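Local coordinates for CRISPR-associated endoribonuclease Cse3 (Thermus thermophilus, PDB 2Y8Y), which cleaves CRISPR repeat RNA as an endoribonuclease to produce crRNA for antiviral defence and stays bound to the processed product, at residues A[100-105]-A[179-184]. Sequence-based numbering, arbitrary orientation.
Sequences RFRLRA and LFEGRL
Phe-101 and Gly-182 face each other as a hydrogen-bonded pair, and so do Leu-103 and Phe-180, where segments 100-105 and 179-184 run antiparallel, their axes coming within 4.6 Å. Four backbone bonds join them, the shortest from Phe-180 N to Leu-103 O at 2.8 Å. Between these pairs, CA-H...O contacts such as Glu-181 CA to Phe-101 O add to the ladder.

The Phe-101 ring lies across the neighbouring strand over Gly-182. With chi1 at 76° its CG stands between the backbone N and the carbonyl carbon, which swings the ring over the glycine: Gly-182 N sits 3.5 Å above the ring plane, toward the rim, and Phe-101 CE1 comes within 3.3 Å of Gly-182 C. Leu-184 CD2 meets Phe-101 CD1 obliquely at 3.7 Å, while Phe-180 CB approaches from the other end of the ring, at CE2.

The two segments belong to long strands, 98-110 and 173-186, of an antiparallel sheet in this protein of ferredoxin-like fold. Leu-130 of helix 123-136 packs on Phe-101, Leu-103 and Phe-180, which lie on one side of the sheet.

Arg-102 and Glu-181 share the other face, in a salt bridge from Arg-102 NH2 to Glu-181 OE2. At 2.5 Å it is unusually short, so the exact distance should not be pressed; the bond is bent, 130° at the hydrogen, and the guanidinium and carboxylate planes stand 78° apart. OE2 is met from above the carboxylate plane. Leu-179 CD1 fits against both Arg-102 CG and Arg-104 CB, so the aliphatic parts of two arginines flank one methyl.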
# COMPACT_ATOMS: atom_id res chain seq x y z
N ARG A 100 -14.97 2.02 2.73
CA ARG A 100 -14.14 3.02 2.07
C ARG A 100 -12.75 2.44 1.87
O ARG A 100 -12.31 1.57 2.62
CB ARG A 100 -14.05 4.29 2.92
CG ARG A 100 -15.38 4.95 3.21
CD ARG A 100 -15.23 6.13 4.17
NE ARG A 100 -14.94 5.70 5.54
CZ ARG A 100 -13.74 5.72 6.10
NH1 ARG A 100 -12.68 6.16 5.43
NH2 ARG A 100 -13.59 5.30 7.36
N PHE A 101 -12.05 2.92 0.85
CA PHE A 101 -10.69 2.47 0.63
C PHE A 101 -9.76 3.58 0.17
O PHE A 101 -10.21 4.61 -0.36
CB PHE A 101 -10.63 1.32 -0.38
CG PHE A 101 -10.81 1.77 -1.81
CD1 PHE A 101 -12.07 1.90 -2.36
CD2 PHE A 101 -9.70 2.08 -2.59
CE1 PHE A 101 -12.24 2.34 -3.67
CE2 PHE A 101 -9.85 2.52 -3.91
CZ PHE A 101 -11.12 2.65 -4.45
N ARG A 102 -8.48 3.35 0.39
CA ARG A 102 -7.42 4.21 -0.12
C ARG A 102 -6.32 3.29 -0.63
O ARG A 102 -6.00 2.28 0.00
CB ARG A 102 -6.89 5.11 0.99
CG ARG A 102 -5.75 6.04 0.57
CD ARG A 102 -5.38 7.03 1.66
NE ARG A 102 -6.43 8.03 1.81
CZ ARG A 102 -6.28 9.33 1.53
NH1 ARG A 102 -5.12 9.80 1.10
NH2 ARG A 102 -7.30 10.16 1.71
N LEU A 103 -5.78 3.62 -1.81
CA LEU A 103 -4.72 2.81 -2.40
C LEU A 103 -3.83 3.69 -3.24
O LEU A 103 -4.29 4.28 -4.23
CB LEU A 103 -5.28 1.70 -3.29
CG LEU A 103 -4.26 0.96 -4.17
CD1 LEU A 103 -3.21 0.23 -3.30
CD2 LEU A 103 -4.97 -0.01 -5.14
N ARG A 104 -2.56 3.76 -2.88
CA ARG A 104 -1.57 4.42 -3.71
C ARG A 104 -0.87 3.34 -4.51
O ARG A 104 -0.23 2.46 -3.94
CB ARG A 104 -0.54 5.16 -2.84
CG ARG A 104 0.19 6.25 -3.61
CD ARG A 104 1.30 6.90 -2.79
NE ARG A 104 1.76 8.12 -3.42
CZ ARG A 104 2.80 8.83 -3.01
NH1 ARG A 104 3.51 8.42 -1.97
NH2 ARG A 104 3.13 9.94 -3.66
N ALA A 105 -1.00 3.39 -5.84
CA ALA A 105 -0.61 2.28 -6.70
C ALA A 105 0.17 2.73 -7.91
O ALA A 105 0.27 3.92 -8.18
CB ALA A 105 -1.83 1.54 -7.17
N LEU A 179 -2.83 7.90 -6.47
CA LEU A 179 -3.55 7.77 -5.21
C LEU A 179 -5.05 7.72 -5.45
O LEU A 179 -5.67 8.73 -5.82
CB LEU A 179 -3.19 8.93 -4.27
CG LEU A 179 -3.84 8.89 -2.89
CD1 LEU A 179 -3.42 7.64 -2.12
CD2 LEU A 179 -3.45 10.14 -2.13
N PHE A 180 -5.63 6.54 -5.23
CA PHE A 180 -7.07 6.31 -5.40
C PHE A 180 -7.75 6.34 -4.04
O PHE A 180 -7.22 5.84 -3.04
CB PHE A 180 -7.34 4.90 -5.95
CG PHE A 180 -6.79 4.62 -7.32
CD1 PHE A 180 -7.45 5.08 -8.47
CD2 PHE A 180 -5.67 3.81 -7.48
CE1 PHE A 180 -6.98 4.75 -9.74
CE2 PHE A 180 -5.19 3.49 -8.73
CZ PHE A 180 -5.85 3.97 -9.87
N GLU A 181 -8.96 6.91 -4.00
CA GLU A 181 -9.82 6.81 -2.82
C GLU A 181 -11.24 6.60 -3.29
O GLU A 181 -11.67 7.20 -4.27
CB GLU A 181 -9.75 8.11 -2.02
CG GLU A 181 -10.49 8.04 -0.71
CD GLU A 181 -10.23 9.25 0.15
OE1 GLU A 181 -10.70 10.35 -0.21
OE2 GLU A 181 -9.55 9.10 1.19
N GLY A 182 -11.99 5.74 -2.62
CA GLY A 182 -13.36 5.52 -3.03
C GLY A 182 -14.11 4.60 -2.09
O GLY A 182 -13.77 4.47 -0.91
N ARG A 183 -15.14 3.97 -2.64
CA ARG A 183 -15.95 3.02 -1.87
C ARG A 183 -16.07 1.74 -2.67
O ARG A 183 -16.25 1.74 -3.89
CB ARG A 183 -17.33 3.60 -1.55
CG ARG A 183 -17.29 4.80 -0.62
CD ARG A 183 -18.69 5.33 -0.33
NE ARG A 183 -19.50 4.40 0.47
CZ ARG A 183 -20.67 3.91 0.08
NH1 ARG A 183 -21.17 4.24 -1.10
NH2 ARG A 183 -21.34 3.08 0.87
N LEU A 184 -15.97 0.63 -1.96
CA LEU A 184 -16.05 -0.68 -2.59
C LEU A 184 -16.91 -1.62 -1.77
O LEU A 184 -17.36 -1.29 -0.67
CB LEU A 184 -14.65 -1.27 -2.83
CG LEU A 184 -13.71 -1.42 -1.63
CD1 LEU A 184 -14.22 -2.49 -0.66
CD2 LEU A 184 -12.31 -1.78 -2.09